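Local coordinates for protein beta-glucosidase (PDB 5M6G) that probably hydrolyses terminal, non-reducing beta-D-glucosyl residues, releasing beta-D-glucose, as a two-domain glycoside hydrolase of family 3, at residues E400-A405 with I459-T464; I142-I147 with R406-E411; G435-A438 with G442-S445. All coordinates share one frame; numbering follows the deposited sequence.

Interaction 1 (E400-A405 with I459-T464); sequences EHRELA and ITEGTT. With MG (magnesium ion), chain E; MG (magnesium ion), chain G.
R402, on helix 399-412, reaches across to the backbone and side chain of E461, tying the helix at the surface to the loop between helices 441-445 and 465-472 of the C-terminal domain. H401, the residue before it, faces another way: H401 NE2 binds a magnesium ion at 2.2 Å, a site completed by E167 and four waters, while ND1 is held by E168. The R402 chain runs fully extended from CG to NE, which carries the guanidinium out to the loop. R402 NH1 donates to E461 O over 3.1 Å, a bent bond (142°) that approaches from above the carbonyl plane. R402 NH2 lies 3.6 Å from E461 CB and forms a long salt bridge, 3.7 Å, to E461 OE1, with the two planes turned 57° apart. A water in the guanidinium plane accepts from R402 NH2 and T460 OG1 and donates to E461 O, so that this carbonyl is gripped twice. Further along, L404 packs on L157, R160 and A164 of helix 155-170. With NE bonded to G397 O and NH1 also paired with E565, R402 is fixed mainly by backbone oxygens and E565; the exposed E461 carboxylate probably adds little beyond general electrostatic attraction.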
loop_
_atom_site.group_PDB
_atom_site.type_symbol
_atom_site.label_atom_id
_atom_site.label_comp_id
_atom_site.label_asym_id
_atom_site.label_seq_id
_atom_site.Cartn_x
_atom_site.Cartn_y
_atom_site.Cartn_z
ATOM N N GLU A 400 -19.738 9.135 2.724
ATOM C CA GLU A 400 -19.974 7.759 2.289
ATOM C C GLU A 400 -18.678 6.956 2.262
ATOM O O GLU A 400 -18.660 5.777 2.632
ATOM C CB GLU A 400 -20.640 7.726 0.912
ATOM C CG GLU A 400 -21.872 8.593 0.755
ATOM C CD GLU A 400 -21.565 9.987 0.245
ATOM O OE1 GLU A 400 -21.704 10.216 -0.983
ATOM O OE2 GLU A 400 -21.208 10.872 1.050
ATOM N N HIS A 401 -17.580 7.577 1.833
ATOM C CA HIS A 401 -16.303 6.875 1.836
ATOM C C HIS A 401 -15.784 6.648 3.251
ATOM O O HIS A 401 -15.177 5.606 3.539
ATOM C CB HIS A 401 -15.308 7.655 0.999
ATOM C CG HIS A 401 -15.599 7.583 -0.462
ATOM N ND1 HIS A 401 -14.814 8.193 -1.415
ATOM C CD2 HIS A 401 -16.608 6.975 -1.133
ATOM C CE1 HIS A 401 -15.322 7.957 -2.613
ATOM N NE2 HIS A 401 -16.400 7.207 -2.470
ATOM N N ARG A 402 -16.002 7.611 4.149
ATOM C CA ARG A 402 -15.590 7.404 5.530
ATOM C C ARG A 402 -16.431 6.330 6.207
ATOM O O ARG A 402 -15.926 5.607 7.071
ATOM C CB ARG A 402 -15.648 8.725 6.299
ATOM C CG ARG A 402 -14.599 9.708 5.813
ATOM C CD ARG A 402 -14.523 10.936 6.687
ATOM N NE ARG A 402 -13.673 11.954 6.077
ATOM C CZ ARG A 402 -12.363 12.058 6.272
ATOM N NH1 ARG A 402 -11.738 11.200 7.066
ATOM N NH2 ARG A 402 -11.677 13.026 5.676
ATOM N N GLU A 403 -17.700 6.189 5.813
ATOM C CA GLU A 403 -18.524 5.109 6.347
ATOM C C GLU A 403 -17.997 3.750 5.902
ATOM O O GLU A 403 -17.985 2.787 6.684
ATOM C CB GLU A 403 -19.980 5.295 5.905
ATOM C CG GLU A 403 -20.952 4.228 6.401
ATOM C CD GLU A 403 -20.898 4.030 7.916
ATOM O OE1 GLU A 403 -20.646 5.004 8.661
ATOM O OE2 GLU A 403 -21.082 2.886 8.394
ATOM N N LEU A 404 -17.580 3.649 4.640
ATOM C CA LEU A 404 -16.954 2.424 4.154
ATOM C C LEU A 404 -15.681 2.126 4.929
ATOM O O LEU A 404 -15.415 0.974 5.292
ATOM C CB LEU A 404 -16.653 2.558 2.658
ATOM C CG LEU A 404 -15.894 1.438 1.946
ATOM C CD1 LEU A 404 -16.711 0.174 1.998
ATOM C CD2 LEU A 404 -15.621 1.836 0.499
ATOM N N ALA A 405 -14.877 3.159 5.184
ATOM C CA ALA A 405 -13.640 2.964 5.922
ATOM C C ALA A 405 -13.926 2.508 7.346
ATOM O O ALA A 405 -13.269 1.599 7.856
ATOM C CB ALA A 405 -12.831 4.256 5.930
ATOM N N ILE A 459 -2.485 14.706 11.615
ATOM C CA ILE A 459 -1.911 14.977 10.301
ATOM C C ILE A 459 -2.931 15.015 9.174
ATOM O O ILE A 459 -2.592 15.459 8.066
ATOM C CB ILE A 459 -0.824 13.940 9.966
ATOM C CG1 ILE A 459 -1.421 12.531 9.895
ATOM C CG2 ILE A 459 0.277 13.993 11.007
ATOM C CD1 ILE A 459 -0.366 11.453 9.446
ATOM N N THR A 460 -4.156 14.552 9.401
ATOM C CA THR A 460 -5.195 14.663 8.383
ATOM C C THR A 460 -6.543 14.508 9.067
ATOM O O THR A 460 -6.624 14.238 10.270
ATOM C CB THR A 460 -5.017 13.629 7.255
ATOM O OG1 THR A 460 -5.917 13.927 6.178
ATOM C CG2 THR A 460 -5.284 12.207 7.769
ATOM N N GLU A 461 -7.606 14.682 8.287
ATOM C CA GLU A 461 -8.944 14.697 8.863
ATOM C C GLU A 461 -9.379 13.288 9.237
ATOM O O GLU A 461 -9.223 12.341 8.457
ATOM C CB GLU A 461 -9.939 15.337 7.898
ATOM C CG GLU A 461 -9.594 16.786 7.589
ATOM C CD GLU A 461 -10.505 17.425 6.549
ATOM O OE1 GLU A 461 -11.056 16.694 5.699
ATOM O OE2 GLU A 461 -10.658 18.667 6.574
ATOM N N GLY A 462 -9.907 13.149 10.446
ATOM C CA GLY A 462 -10.370 11.861 10.902
ATOM C C GLY A 462 -10.787 11.946 12.355
ATOM O O GLY A 462 -10.930 13.034 12.923
ATOM N N THR A 463 -11.012 10.778 12.925
ATOM C CA THR A 463 -11.475 10.635 14.298
ATOM C C THR A 463 -10.530 9.693 15.030
ATOM O O THR A 463 -10.275 8.586 14.547
ATOM C CB THR A 463 -12.901 10.072 14.331
ATOM O OG1 THR A 463 -13.791 10.964 13.636
ATOM C CG2 THR A 463 -13.361 9.858 15.776
ATOM N N THR A 464 -10.017 10.126 16.185
ATOM C CA THR A 464 -9.111 9.267 16.940
ATOM C C THR A 464 -9.890 8.191 17.691
ATOM O O THR A 464 -11.117 8.233 17.820
ATOM C CB THR A 464 -8.243 10.075 17.918
ATOM O OG1 THR A 464 -9.027 10.539 19.034
ATOM C CG2 THR A 464 -7.609 11.268 17.215
HETATM MG MG MG E . -17.879 6.766 -4.015
HETATM MG MG MG G . -9.960 14.848 13.586
HETATM O O HOH W 1 -8.711 12.798 5.744
HETATM O O HOH W 2 -18.823 8.454 -3.913
HETATM O O HOH W 3 -19.038 5.728 -2.575
HETATM O O HOH W 4 -17.103 4.675 -4.044
HETATM O O HOH W 5 -19.425 5.941 -5.505
HETATM O O HOH W 6 -9.011 16.637 14.304
#

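Interaction 2 (I142-I147 with R406-E411); sequences IYPHNI and RQAVRE
P144 presses its ring against A408 and V409 on helix 399-412, with the two backbones only 6.2 Å apart between P144 CA and V409 CA. From CB, which itself stays clear of the helix segment, the ring leads to CG, the atom that does most of the touching. P144 CG lies 3.7 Å from V409 N, 3.8 Å from A408 CB and 3.9 Å from V409 CG2, so it settles over the backbone between the two residues. P144 CD, the last ring carbon before the proline nitrogen, meets A408 CB again at 3.8 Å, which makes the alanine methyl straddle the CG-CD edge. V409 offers CG2 because its CG1 stands anti to the backbone N (chi1 174°), leaving CG2 beside that nitrogen and close to the ring. No hydrogen bond crosses the buried contact, whose side-chain contacts are apolar. Here the N-terminal, TIM-barrel-type domain of the family 3 fold meets helix 399-412, which leads directly into strand 414-418 at the border of the mixed sheet of the C-terminal domain. L149 touches both P144 and A408, I161 of helix 155-170 covers A408 as well, and V409 also packs on V569 of helix 567-573. Away from the proline, the same helix carries a polar row: Q407 NE2 donates to E411 OE2 in a nearly straight bond (171°) that uses the anti lone pair of the carboxylate. D571 forms a salt bridge with the NE of both R406 and R410.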
loop_
_atom_site.group_PDB
_atom_site.type_symbol
_atom_site.label_atom_id
_atom_site.label_comp_id
_atom_site.label_asym_id
_atom_site.label_seq_id
_atom_site.Cartn_x
_atom_site.Cartn_y
_atom_site.Cartn_z
ATOM N N ILE A 142 -8.635 7.758 4.712
ATOM C CA ILE A 142 -7.523 6.851 4.997
ATOM C C ILE A 142 -8.098 5.532 5.501
ATOM O O ILE A 142 -8.673 5.461 6.596
ATOM C CB ILE A 142 -6.528 7.453 5.998
ATOM C CG1 ILE A 142 -5.976 8.794 5.471
ATOM C CG2 ILE A 142 -5.400 6.451 6.292
ATOM C CD1 ILE A 142 -5.243 8.688 4.137
ATOM N N TYR A 143 -7.935 4.482 4.698
ATOM C CA TYR A 143 -8.466 3.156 4.967
ATOM C C TYR A 143 -7.486 2.362 5.818
ATOM O O TYR A 143 -6.304 2.715 5.909
ATOM C CB TYR A 143 -8.757 2.432 3.641
ATOM C CG TYR A 143 -9.868 3.118 2.865
ATOM C CD1 TYR A 143 -11.209 2.879 3.173
ATOM C CD2 TYR A 143 -9.577 4.036 1.868
ATOM C CE1 TYR A 143 -12.230 3.535 2.490
ATOM C CE2 TYR A 143 -10.584 4.687 1.169
ATOM C CZ TYR A 143 -11.906 4.441 1.490
ATOM O OH TYR A 143 -12.905 5.093 0.805
ATOM N N PRO A 144 -7.951 1.311 6.496
ATOM C CA PRO A 144 -7.014 0.426 7.198
ATOM C C PRO A 144 -5.940 -0.082 6.247
ATOM O O PRO A 144 -6.194 -0.314 5.061
ATOM C CB PRO A 144 -7.908 -0.716 7.696
ATOM C CG PRO A 144 -9.269 -0.083 7.850
ATOM C CD PRO A 144 -9.353 0.894 6.686
ATOM N N HIS A 145 -4.727 -0.229 6.767
ATOM C CA HIS A 145 -3.693 -0.850 5.954
ATOM C C HIS A 145 -4.042 -2.314 5.677
ATOM O O HIS A 145 -4.929 -2.912 6.306
ATOM C CB HIS A 145 -2.325 -0.733 6.626
ATOM C CG HIS A 145 -1.589 0.530 6.290
ATOM N ND1 HIS A 145 -1.243 0.876 4.997
ATOM C CD2 HIS A 145 -1.139 1.534 7.081
ATOM C CE1 HIS A 145 -0.594 2.027 5.009
ATOM N NE2 HIS A 145 -0.526 2.454 6.262
ATOM N N ASN A 146 -3.316 -2.884 4.714
ATOM C CA ASN A 146 -3.664 -4.192 4.160
ATOM C C ASN A 146 -3.764 -5.285 5.226
ATOM O O ASN A 146 -4.629 -6.164 5.127
ATOM C CB ASN A 146 -2.642 -4.593 3.090
ATOM C CG ASN A 146 -2.893 -3.898 1.766
ATOM O OD1 ASN A 146 -3.914 -3.246 1.596
ATOM N ND2 ASN A 146 -1.970 -4.054 0.815
ATOM N N ILE A 147 -2.888 -5.277 6.232
ATOM C CA ILE A 147 -2.909 -6.381 7.192
ATOM C C ILE A 147 -4.266 -6.447 7.892
ATOM O O ILE A 147 -4.868 -7.522 8.002
ATOM C CB ILE A 147 -1.730 -6.280 8.185
ATOM C CG1 ILE A 147 -1.731 -7.474 9.150
ATOM C CG2 ILE A 147 -1.757 -4.966 8.989
ATOM C CD1 ILE A 147 -0.516 -7.530 10.064
ATOM N N ARG A 406 -14.901 3.146 8.000
ATOM C CA ARG A 406 -15.300 2.742 9.343
ATOM C C ARG A 406 -15.733 1.281 9.377
ATOM O O ARG A 406 -15.454 0.559 10.346
ATOM C CB ARG A 406 -16.431 3.659 9.822
ATOM C CG ARG A 406 -16.859 3.442 11.263
ATOM C CD ARG A 406 -17.969 4.411 11.646
ATOM N NE ARG A 406 -18.454 4.148 13.002
ATOM C CZ ARG A 406 -19.482 4.778 13.566
ATOM N NH1 ARG A 406 -20.137 5.703 12.888
ATOM N NH2 ARG A 406 -19.867 4.473 14.802
ATOM N N GLN A 407 -16.438 0.830 8.340
ATOM C CA GLN A 407 -16.838 -0.567 8.306
ATOM C C GLN A 407 -15.613 -1.470 8.194
ATOM O O GLN A 407 -15.563 -2.540 8.812
ATOM C CB GLN A 407 -17.829 -0.802 7.156
ATOM C CG GLN A 407 -18.344 -2.249 7.056
ATOM C CD GLN A 407 -19.177 -2.673 8.264
ATOM O OE1 GLN A 407 -19.773 -1.837 8.948
ATOM N NE2 GLN A 407 -19.224 -3.977 8.525
ATOM N N ALA A 408 -14.589 -1.024 7.457
ATOM C CA ALA A 408 -13.356 -1.802 7.367
ATOM C C ALA A 408 -12.608 -1.802 8.695
ATOM O O ALA A 408 -12.044 -2.828 9.095
ATOM C CB ALA A 408 -12.466 -1.255 6.249
ATOM N N VAL A 409 -12.590 -0.661 9.396
ATOM C CA VAL A 409 -12.010 -0.631 10.737
ATOM C C VAL A 409 -12.678 -1.677 11.621
ATOM O O VAL A 409 -12.003 -2.508 12.245
ATOM C CB VAL A 409 -12.130 0.776 11.351
ATOM C CG1 VAL A 409 -11.659 0.750 12.821
ATOM C CG2 VAL A 409 -11.336 1.790 10.526
ATOM N N ARG A 410 -14.015 -1.657 11.673
ATOM C CA ARG A 410 -14.777 -2.614 12.476
ATOM C C ARG A 410 -14.355 -4.044 12.178
ATOM O O ARG A 410 -13.989 -4.808 13.077
ATOM C CB ARG A 410 -16.277 -2.479 12.195
ATOM C CG ARG A 410 -16.965 -1.309 12.799
ATOM C CD ARG A 410 -18.357 -1.179 12.201
ATOM N NE ARG A 410 -18.886 0.162 12.405
ATOM C CZ ARG A 410 -19.624 0.812 11.514
ATOM N NH1 ARG A 410 -19.919 0.244 10.350
ATOM N NH2 ARG A 410 -20.064 2.032 11.787
ATOM N N GLU A 411 -14.428 -4.426 10.904
ATOM C CA GLU A 411 -14.214 -5.815 10.537
ATOM C C GLU A 411 -12.757 -6.234 10.677
ATOM O O GLU A 411 -12.481 -7.433 10.769
ATOM C CB GLU A 411 -14.717 -6.052 9.107
ATOM C CG GLU A 411 -16.231 -5.855 8.968
ATOM C CD GLU A 411 -16.761 -6.210 7.581
ATOM O OE1 GLU A 411 -16.213 -7.134 6.941
ATOM O OE2 GLU A 411 -17.731 -5.560 7.136
#

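Interaction 3 (G435-A438 with G442-S445); sequences GKNA and GNQS
N443 sends its amide from helix 441-445 into the type I turn G435-A438, where K436 and N437 receive it. With CG anti to its own carbonyl carbon (chi1 -70°), N443 lays the amide beside its backbone N and projects ND2 at the turn. N443 ND2 donates to K436 O over 3.1 Å; the acceptor lies exactly in the amide plane of N443, whereas the donor sits above the carbonyl plane of K436, and the bond is bent to 145°. The other end of the amide, OD1, is taken by S456 OG, so both ends have partners and the flip state is set.

N437 has nearly the same first torsion (chi1 -73°), yet its side chain crosses that of N443 at about a right angle, with the amide planes 66° apart. N437 OD1 comes over the flank of N443, 3.2 Å from N443 CB, while its ND2 turns back to E500 O. K436 swings the other way, extended as far as CE, and its NZ is bound by G499 O and by D517 and D520. Q444 OE1 and N437 O both lie within hydrogen-bonding reach of one water, and Q444 NE2 is held by G563 O and T463 O.

The turn follows strand 431-434 of the mixed sheet and closes through A438 N to G435 O at 3.2 Å. The ND2 groups of both buried asparagines donate to backbone carbonyls, and S456 OG serves N443 OD1. Bonds at both ends of the N443 amide thus hold the rotation of that group, and the bond across the contact joins neutral partners.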
loop_
_atom_site.group_PDB
_atom_site.type_symbol
_atom_site.label_atom_id
_atom_site.label_comp_id
_atom_site.label_asym_id
_atom_site.label_seq_id
_atom_site.Cartn_x
_atom_site.Cartn_y
_atom_site.Cartn_z
ATOM N N GLY A 435 -2.499 5.450 26.708
ATOM C CA GLY A 435 -1.721 4.874 25.617
ATOM C C GLY A 435 -1.330 5.911 24.574
ATOM O O GLY A 435 -2.108 6.813 24.240
ATOM N N LYS A 436 -0.112 5.771 24.032
ATOM C CA LYS A 436 0.356 6.725 23.024
ATOM C C LYS A 436 -0.387 6.603 21.699
ATOM O O LYS A 436 -0.261 7.492 20.851
ATOM C CB LYS A 436 1.861 6.560 22.793
ATOM C CG LYS A 436 2.261 5.285 22.058
ATOM C CD LYS A 436 3.738 5.340 21.628
ATOM C CE LYS A 436 4.190 4.048 20.951
ATOM N NZ LYS A 436 4.358 2.879 21.880
ATOM N N ASN A 437 -1.156 5.537 21.495
ATOM C CA ASN A 437 -1.930 5.367 20.274
ATOM C C ASN A 437 -3.420 5.612 20.481
ATOM O O ASN A 437 -4.209 5.330 19.579
ATOM C CB ASN A 437 -1.675 3.973 19.687
ATOM C CG ASN A 437 -0.299 3.869 19.063
ATOM O OD1 ASN A 437 0.349 4.888 18.857
ATOM N ND2 ASN A 437 0.152 2.645 18.748
ATOM N N ALA A 438 -3.820 6.155 21.637
ATOM C CA ALA A 438 -5.239 6.343 21.936
ATOM C C ALA A 438 -5.848 7.550 21.230
ATOM O O ALA A 438 -7.053 7.550 20.938
ATOM C CB ALA A 438 -5.446 6.493 23.451
ATOM N N GLY A 442 -2.228 10.227 13.310
ATOM C CA GLY A 442 -1.081 9.742 12.555
ATOM C C GLY A 442 -0.610 8.376 13.024
ATOM O O GLY A 442 -0.267 7.518 12.209
ATOM N N ASN A 443 -0.578 8.152 14.342
ATOM C CA ASN A 443 -0.185 6.831 14.834
ATOM C C ASN A 443 -1.187 5.763 14.407
ATOM O O ASN A 443 -0.799 4.648 14.037
ATOM C CB ASN A 443 -0.033 6.831 16.357
ATOM C CG ASN A 443 1.170 7.632 16.836
ATOM O OD1 ASN A 443 2.035 8.020 16.046
ATOM N ND2 ASN A 443 1.221 7.892 18.148
ATOM N N GLN A 444 -2.483 6.079 14.450
ATOM C CA GLN A 444 -3.470 5.078 14.063
ATOM C C GLN A 444 -3.484 4.861 12.556
ATOM O O GLN A 444 -4.006 3.849 12.093
ATOM C CB GLN A 444 -4.865 5.469 14.567
ATOM C CG GLN A 444 -5.589 6.543 13.739
ATOM C CD GLN A 444 -6.884 7.009 14.392
ATOM O OE1 GLN A 444 -6.961 7.135 15.618
ATOM N NE2 GLN A 444 -7.904 7.284 13.574
ATOM N N SER A 445 -2.898 5.773 11.790
ATOM C CA SER A 445 -2.805 5.597 10.348
ATOM C C SER A 445 -1.537 4.876 9.929
ATOM O O SER A 445 -1.549 4.154 8.923
ATOM C CB SER A 445 -2.883 6.958 9.661
ATOM O OG SER A 445 -4.140 7.556 9.925
HETATM O O HOH W 7 -5.680 7.327 18.132
#

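The chain passes through 142-147, then the two adjoining segments 400-405 and 406-411, then 435-438, 442-445 and 459-464. Interactions 1 and 2 share helix 399-412 and have centres about 10 Å apart; their segments alternate along the chain. Interaction 3 is nested within the loop that interaction 1 closes, its centre about 15 Å from each of the others. Direct contacts connect them: A405 packs on Y143, H145 lies against S445 O, and I459 CD1 rests on G442 CA. The helix therefore connects the barrel-side loop of interaction 2 with the C-terminal domain holding interaction 3 and the loop 459-464, joining the two domains at one interface.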